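Local coordinates for mannosylglycerate hydrolase MGH1-like glycoside hydrolase domain-containing protein (Thermus thermophilus HB8, PDB 4WVB) that probably hydrolyses mannosylglycerate to mannose and glycerate, and glucosylglycerate to glucose and glycerate, as a glycosidase of family 63, at residues M164-A169 against P346-R351; H158-G163 against E202-Y207. One frame throughout, in Å; residues are numbered along the deposited sequence.

Interaction 1: residues M164-A169 against P346-R351. With GLC (alpha-D-glucopyranose), chain F.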
loop_
_atom_site.group_PDB
_atom_site.type_symbol
_atom_site.label_atom_id
_atom_site.label_comp_id
_atom_site.label_asym_id
_atom_site.label_seq_id
_atom_site.Cartn_x
_atom_site.Cartn_y
_atom_site.Cartn_z
ATOM N N MET A 164 -6.052 -4.148 -27.548
ATOM C CA MET A 164 -4.939 -4.997 -28.008
ATOM C C MET A 164 -5.562 -6.203 -28.703
ATOM O O MET A 164 -5.501 -7.336 -28.225
ATOM C CB MET A 164 -4.039 -5.374 -26.845
ATOM C CG MET A 164 -3.493 -4.144 -26.135
ATOM S SD MET A 164 -2.362 -4.550 -24.822
ATOM C CE MET A 164 -2.065 -2.962 -24.043
ATOM N N ASP A 165 -6.171 -5.896 -29.847
ATOM C CA ASP A 165 -7.255 -6.716 -30.420
ATOM C C ASP A 165 -6.883 -8.184 -30.520
ATOM O O ASP A 165 -7.664 -9.045 -30.133
ATOM C CB ASP A 165 -7.642 -6.231 -31.836
ATOM C CG ASP A 165 -8.011 -4.759 -31.896
ATOM O OD1 ASP A 165 -7.859 -4.000 -30.902
ATOM O OD2 ASP A 165 -8.464 -4.345 -32.982
ATOM N N ASN A 166 -5.712 -8.463 -31.097
ATOM C CA ASN A 166 -5.244 -9.832 -31.326
ATOM C C ASN A 166 -4.104 -10.244 -30.411
ATOM O O ASN A 166 -3.281 -11.095 -30.764
ATOM C CB ASN A 166 -4.852 -10.033 -32.808
ATOM C CG ASN A 166 -3.564 -9.339 -33.176
ATOM O OD1 ASN A 166 -3.119 -8.411 -32.492
ATOM N ND2 ASN A 166 -2.967 -9.763 -34.287
ATOM N N SER A 167 -4.067 -9.689 -29.200
ATOM C CA SER A 167 -3.065 -10.137 -28.219
ATOM C C SER A 167 -3.114 -11.657 -28.093
ATOM O O SER A 167 -4.211 -12.228 -27.999
ATOM C CB SER A 167 -3.310 -9.519 -26.837
ATOM O OG SER A 167 -2.355 -10.006 -25.902
ATOM N N PRO A 168 -1.940 -12.323 -28.080
ATOM C CA PRO A 168 -1.975 -13.773 -27.934
ATOM C C PRO A 168 -2.620 -14.209 -26.614
ATOM O O PRO A 168 -3.074 -15.366 -26.481
ATOM C CB PRO A 168 -0.488 -14.168 -28.006
ATOM C CG PRO A 168 0.144 -13.065 -28.818
ATOM C CD PRO A 168 -0.583 -11.824 -28.364
ATOM N N ALA A 169 -2.721 -13.288 -25.650
ATOM C CA ALA A 169 -3.437 -13.613 -24.419
ATOM C C ALA A 169 -4.881 -14.002 -24.690
ATOM O O ALA A 169 -5.446 -14.780 -23.917
ATOM C CB ALA A 169 -3.381 -12.473 -23.402
ATOM N N PRO A 346 7.089 -10.898 -35.273
ATOM C CA PRO A 346 7.587 -9.524 -35.247
ATOM C C PRO A 346 6.763 -8.483 -36.003
ATOM O O PRO A 346 6.861 -7.294 -35.700
ATOM C CB PRO A 346 9.008 -9.655 -35.815
ATOM C CG PRO A 346 9.012 -10.934 -36.594
ATOM C CD PRO A 346 8.044 -11.837 -35.891
ATOM N N GLY A 347 5.909 -8.897 -36.932
ATOM C CA GLY A 347 5.160 -7.926 -37.720
ATOM C C GLY A 347 3.664 -7.896 -37.511
ATOM O O GLY A 347 2.998 -7.152 -38.225
ATOM N N ARG A 348 3.108 -8.662 -36.557
ATOM C CA ARG A 348 1.643 -8.873 -36.566
ATOM C C ARG A 348 0.816 -8.161 -35.460
ATOM O O ARG A 348 0.277 -8.806 -34.567
ATOM C CB ARG A 348 1.370 -10.372 -36.563
ATOM C CG ARG A 348 0.001 -10.750 -37.108
ATOM C CD ARG A 348 -0.153 -12.261 -37.238
ATOM N NE ARG A 348 -1.444 -12.707 -36.713
ATOM C CZ ARG A 348 -1.720 -13.937 -36.268
ATOM N NH1 ARG A 348 -0.804 -14.905 -36.265
ATOM N NH2 ARG A 348 -2.937 -14.203 -35.806
ATOM N N TYR A 349 0.706 -6.837 -35.539
ATOM C CA TYR A 349 -0.227 -6.080 -34.700
ATOM C C TYR A 349 0.185 -6.185 -33.199
ATOM O O TYR A 349 1.252 -5.683 -32.833
ATOM C CB TYR A 349 -1.638 -6.595 -35.044
ATOM C CG TYR A 349 -2.808 -5.686 -34.878
ATOM C CD1 TYR A 349 -2.710 -4.299 -35.006
ATOM C CD2 TYR A 349 -4.075 -6.241 -34.642
ATOM C CE1 TYR A 349 -3.833 -3.501 -34.830
ATOM C CE2 TYR A 349 -5.189 -5.458 -34.494
ATOM C CZ TYR A 349 -5.067 -4.099 -34.584
ATOM O OH TYR A 349 -6.211 -3.367 -34.422
ATOM N N TRP A 350 -0.607 -6.846 -32.338
ATOM C CA TRP A 350 -0.277 -6.964 -30.909
ATOM C C TRP A 350 0.411 -8.296 -30.546
ATOM O O TRP A 350 0.447 -8.706 -29.381
ATOM C CB TRP A 350 -1.543 -6.766 -30.057
ATOM C CG TRP A 350 -2.088 -5.386 -30.159
ATOM C CD1 TRP A 350 -3.060 -4.948 -31.011
ATOM C CD2 TRP A 350 -1.677 -4.251 -29.397
ATOM N NE1 TRP A 350 -3.277 -3.607 -30.823
ATOM C CE2 TRP A 350 -2.453 -3.163 -29.818
ATOM C CE3 TRP A 350 -0.737 -4.054 -28.379
ATOM C CZ2 TRP A 350 -2.322 -1.892 -29.260
ATOM C CZ3 TRP A 350 -0.602 -2.787 -27.831
ATOM C CH2 TRP A 350 -1.391 -1.727 -28.265
ATOM N N ARG A 351 1.007 -8.963 -31.532
ATOM C CA ARG A 351 1.606 -10.265 -31.303
ATOM C C ARG A 351 3.140 -10.215 -31.362
ATOM O O ARG A 351 3.766 -11.182 -31.747
ATOM C CB ARG A 351 1.049 -11.263 -32.326
ATOM C CG ARG A 351 -0.472 -11.423 -32.216
ATOM C CD ARG A 351 -1.028 -12.461 -33.169
ATOM N NE ARG A 351 -0.810 -13.820 -32.703
ATOM C CZ ARG A 351 -1.610 -14.493 -31.892
ATOM N NH1 ARG A 351 -2.701 -13.920 -31.394
ATOM N NH2 ARG A 351 -1.306 -15.749 -31.553
HETATM C C1 GLC F . -6.795 -0.803 -33.657
HETATM C C2 GLC F . -5.882 -0.782 -32.407
HETATM C C3 GLC F . -6.626 -0.081 -31.268
HETATM C C4 GLC F . -6.967 1.349 -31.694
HETATM C C5 GLC F . -7.771 1.312 -33.012
HETATM C C6 GLC F . -7.955 2.695 -33.623
HETATM O O1 GLC F . -7.995 -1.568 -33.378
HETATM O O2 GLC F . -5.491 -2.105 -32.022
HETATM O O3 GLC F . -5.803 -0.071 -30.117
HETATM O O4 GLC F . -7.635 2.031 -30.596
HETATM O O5 GLC F . -7.142 0.538 -34.049
HETATM O O6 GLC F . -6.714 3.157 -34.113
HETATM O O HOH W 1 -4.045 -11.778 -35.738
HETATM O O HOH W 2 -0.323 -8.490 -26.753
#

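Interaction 2: residues H158-G163 against E202-Y207. With GLC (alpha-D-glucopyranose), chain F.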
loop_
_atom_site.group_PDB
_atom_site.type_symbol
_atom_site.label_atom_id
_atom_site.label_comp_id
_atom_site.label_asym_id
_atom_site.label_seq_id
_atom_site.Cartn_x
_atom_site.Cartn_y
_atom_site.Cartn_z
ATOM N N HIS A 158 -15.168 -8.424 -24.842
ATOM C CA HIS A 158 -14.741 -8.525 -26.220
ATOM C C HIS A 158 -13.247 -8.201 -26.243
ATOM O O HIS A 158 -12.853 -7.241 -25.589
ATOM C CB HIS A 158 -15.512 -7.520 -27.080
ATOM C CG HIS A 158 -15.537 -7.870 -28.530
ATOM N ND1 HIS A 158 -14.417 -7.810 -29.330
ATOM C CD2 HIS A 158 -16.544 -8.306 -29.325
ATOM C CE1 HIS A 158 -14.727 -8.202 -30.553
ATOM N NE2 HIS A 158 -16.011 -8.515 -30.574
ATOM N N PRO A 159 -12.427 -8.986 -26.968
ATOM C CA PRO A 159 -10.979 -8.669 -27.074
ATOM C C PRO A 159 -10.660 -7.243 -27.543
ATOM O O PRO A 159 -9.634 -6.654 -27.145
ATOM C CB PRO A 159 -10.445 -9.731 -28.078
ATOM C CG PRO A 159 -11.661 -10.298 -28.747
ATOM C CD PRO A 159 -12.765 -10.194 -27.744
ATOM N N TRP A 160 -11.506 -6.673 -28.397
ATOM C CA TRP A 160 -11.302 -5.305 -28.871
ATOM C C TRP A 160 -11.296 -4.303 -27.730
ATOM O O TRP A 160 -10.719 -3.221 -27.838
ATOM C CB TRP A 160 -12.367 -4.902 -29.884
ATOM C CG TRP A 160 -12.311 -5.668 -31.153
ATOM C CD1 TRP A 160 -11.307 -6.493 -31.582
ATOM C CD2 TRP A 160 -13.295 -5.662 -32.193
ATOM N NE1 TRP A 160 -11.615 -7.007 -32.820
ATOM C CE2 TRP A 160 -12.828 -6.514 -33.215
ATOM C CE3 TRP A 160 -14.537 -5.030 -32.350
ATOM C CZ2 TRP A 160 -13.558 -6.749 -34.392
ATOM C CZ3 TRP A 160 -15.262 -5.262 -33.522
ATOM C CH2 TRP A 160 -14.769 -6.118 -34.521
ATOM N N GLU A 161 -11.971 -4.635 -26.643
ATOM C CA GLU A 161 -12.059 -3.710 -25.522
ATOM C C GLU A 161 -10.726 -3.504 -24.821
ATOM O O GLU A 161 -10.557 -2.484 -24.148
ATOM C CB GLU A 161 -13.106 -4.149 -24.504
ATOM C CG GLU A 161 -14.529 -4.061 -25.046
ATOM C CD GLU A 161 -15.551 -4.271 -23.963
ATOM O OE1 GLU A 161 -16.495 -3.454 -23.835
ATOM O OE2 GLU A 161 -15.395 -5.241 -23.206
ATOM N N SER A 162 -9.792 -4.446 -24.991
ATOM C CA SER A 162 -8.455 -4.297 -24.415
ATOM C C SER A 162 -7.634 -3.240 -25.147
ATOM O O SER A 162 -6.596 -2.789 -24.645
ATOM C CB SER A 162 -7.673 -5.597 -24.502
ATOM O OG SER A 162 -7.475 -5.960 -25.847
ATOM N N GLY A 163 -8.090 -2.860 -26.337
ATOM C CA GLY A 163 -7.284 -2.063 -27.214
ATOM C C GLY A 163 -6.200 -2.860 -27.898
ATOM O O GLY A 163 -5.504 -2.301 -28.728
ATOM N N GLU A 202 -11.181 -16.319 -39.505
ATOM C CA GLU A 202 -11.502 -17.243 -38.424
ATOM C C GLU A 202 -11.749 -16.522 -37.099
ATOM O O GLU A 202 -12.634 -16.901 -36.336
ATOM C CB GLU A 202 -10.378 -18.267 -38.250
ATOM C CG GLU A 202 -10.644 -19.271 -37.135
ATOM C CD GLU A 202 -9.995 -20.618 -37.375
ATOM O OE1 GLU A 202 -10.130 -21.155 -38.498
ATOM O OE2 GLU A 202 -9.362 -21.147 -36.436
ATOM N N ASP A 203 -10.957 -15.494 -36.822
ATOM C CA ASP A 203 -11.130 -14.704 -35.612
ATOM C C ASP A 203 -12.275 -13.714 -35.804
ATOM O O ASP A 203 -13.066 -13.489 -34.889
ATOM C CB ASP A 203 -9.838 -13.962 -35.255
ATOM C CG ASP A 203 -8.662 -14.902 -34.985
ATOM O OD1 ASP A 203 -8.877 -16.052 -34.539
ATOM O OD2 ASP A 203 -7.513 -14.477 -35.220
ATOM N N TYR A 204 -12.374 -13.139 -37.002
ATOM C CA TYR A 204 -13.398 -12.128 -37.295
ATOM C C TYR A 204 -14.787 -12.707 -37.080
ATOM O O TYR A 204 -15.686 -12.027 -36.586
ATOM C CB TYR A 204 -13.252 -11.606 -38.725
ATOM C CG TYR A 204 -13.692 -10.167 -38.913
ATOM C CD1 TYR A 204 -12.921 -9.112 -38.423
ATOM C CD2 TYR A 204 -14.864 -9.854 -39.604
ATOM C CE1 TYR A 204 -13.311 -7.791 -38.598
ATOM C CE2 TYR A 204 -15.262 -8.535 -39.788
ATOM C CZ TYR A 204 -14.482 -7.509 -39.282
ATOM O OH TYR A 204 -14.871 -6.201 -39.460
ATOM N N ASP A 205 -14.948 -13.979 -37.431
ATOM C CA ASP A 205 -16.215 -14.675 -37.228
ATOM C C ASP A 205 -16.581 -14.677 -35.752
ATOM O O ASP A 205 -17.735 -14.441 -35.398
ATOM C CB ASP A 205 -16.143 -16.106 -37.760
ATOM C CG ASP A 205 -15.688 -16.161 -39.210
ATOM O OD1 ASP A 205 -14.480 -15.905 -39.457
ATOM O OD2 ASP A 205 -16.534 -16.441 -40.085
ATOM N N ARG A 206 -15.586 -14.924 -34.899
ATOM C CA ARG A 206 -15.787 -14.903 -33.450
ATOM C C ARG A 206 -15.952 -13.468 -32.891
ATOM O O ARG A 206 -16.749 -13.263 -31.991
ATOM C CB ARG A 206 -14.659 -15.652 -32.744
ATOM C CG ARG A 206 -14.584 -17.119 -33.130
ATOM C CD ARG A 206 -13.457 -17.848 -32.425
ATOM N NE ARG A 206 -13.182 -19.134 -33.068
ATOM C CZ ARG A 206 -13.646 -20.323 -32.673
ATOM N NH1 ARG A 206 -14.421 -20.451 -31.595
ATOM N NH2 ARG A 206 -13.322 -21.407 -33.371
ATOM N N TYR A 207 -15.240 -12.479 -33.433
ATOM C CA TYR A 207 -15.477 -11.086 -33.014
ATOM C C TYR A 207 -16.914 -10.682 -33.323
ATOM O O TYR A 207 -17.587 -10.079 -32.496
ATOM C CB TYR A 207 -14.547 -10.099 -33.710
ATOM C CG TYR A 207 -13.077 -10.358 -33.538
ATOM C CD1 TYR A 207 -12.572 -10.894 -32.349
ATOM C CD2 TYR A 207 -12.178 -10.035 -34.548
ATOM C CE1 TYR A 207 -11.219 -11.125 -32.188
ATOM C CE2 TYR A 207 -10.816 -10.254 -34.391
ATOM C CZ TYR A 207 -10.345 -10.803 -33.209
ATOM O OH TYR A 207 -9.000 -11.021 -33.035
HETATM C C1 GLC F . -6.795 -0.803 -33.657
HETATM C C2 GLC F . -5.882 -0.782 -32.407
HETATM C C3 GLC F . -6.626 -0.081 -31.268
HETATM C C4 GLC F . -6.967 1.349 -31.694
HETATM C C5 GLC F . -7.771 1.312 -33.012
HETATM C C6 GLC F . -7.955 2.695 -33.623
HETATM O O1 GLC F . -7.995 -1.568 -33.378
HETATM O O2 GLC F . -5.491 -2.105 -32.022
HETATM O O3 GLC F . -5.803 -0.071 -30.117
HETATM O O4 GLC F . -7.635 2.031 -30.596
HETATM O O5 GLC F . -7.142 0.538 -34.049
HETATM O O6 GLC F . -6.714 3.157 -34.113
#

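Interaction 1: residues M164-A169 against P346-R351
Trp350 carries CG beside its backbone N, anti to the carbonyl carbon (chi1 -66°), and this turns one face of the indole to the backbone of Met164, while Asn166 has CG between N and the carbonyl carbon (chi1 73°), bringing its amide to the turn 348-351. Met164 CA stands over the five-membered ring of Trp350, 3.4 Å from its centroid and only 2° off the ring normal, a CH-pi contact. The extended methionine chain then runs across the six-membered ring: CG lies 3.6 Å from Trp350 CE3, and SD makes an oblique Met-aromatic contact further out. Asn166 grips the type II' turn from Arg348 to Arg351. Its OD1 receives Trp350 N at 3.0 Å, in the amide plane on a lone pair, and its ND2 makes a weak bond to Arg348 O. Water 1 accepts from both Asn166 ND2 and Arg348 NH2; the latter guanidinium also pairs with Glu345. From the same side, Arg351 NH1 donates to the backbone oxygen Asn166 O at 3.0 Å, tilted from the carbonyl plane. Pro168 CG covers one face of this guanidinium, 3.8 Å from Arg351 CZ, while Asp171 and Glu345 supply its salt bridges.

Glucose meets both segments. Its O1 donates to Asp165 OD2 at 2.8 Å, and Trp350 NE1 gives a nearly straight bond to its O2 at 2.9 Å. Tyr349 OH also approaches Asp165 OD2, but its modelled position is doubtful because it crowds the sugar. Asp165 is the probable proton donor, and Glu393, the probable proton acceptor, lies beside Tyr349. Two loops thus bring the acid and the indole N-H edge to the sugar, as in the active-site pocket of a family 63 glycoside hydrolase.

Interaction 2: residues H158-G163 against E202-Y207
An aromatic cluster of His158, Trp160 and Tyr207 joins the loop that ends at the sugar-binding Gly163 to the first turn of helix 203-216. Trp160 presents the edge of its indole to one face of Tyr207, the five-membered ring and the phenol ring having centroids 4.5 Å apart and planes at 53°. Trp160 NE1 lies over that face, 3.5 Å from Tyr207 CD2, while Asp203 O sits near the rim of the opposite one. Pro159 CG adds an apolar touch, 3.6 Å from Tyr207 CE1.

His158 has its ring anti to the backbone N (chi1 -158°), and both ring nitrogens are used near the ring plane. NE2 donates to Tyr207 O at 2.9 Å, and ND1 accepts from Trp160 N at 3.3 Å, which places the proton on NE2. A leucine here would probably deprive Tyr207 O of this donor and Trp160 N of its acceptor, leaving the loop less firmly tied to the helix. At the far end of the loop, Gly163 O receives O3 of the glucose at 2.6 Å. The geometry is that of a substrate-binding loop anchored on a neighbouring helix beside the glycosidase active site.

In the fold
Both contacts are largely buried, with centres about 12 Å apart, and both draw their first segment from the one loop between helices 121-146 and 171-175. Interaction 1 sets the later part of that loop against another loop, 346-351, whereas interaction 2 rests the earlier part on helix 203-216; each reaches the surface at one residue, Arg348 and Tyr204 respectively. The former combines Met164-Trp350 packing with hydrogen bonds of amide, guanidinium and water, while the latter is mainly aromatic packing with one crossing hydrogen bond. They meet where Asp165 CB lies 3.7 Å from Trp160 CD1. Interaction 1 meets the sugar directly through Asp165 and Trp350, interaction 2 only through Gly163, so the aromatic cluster lies behind the site.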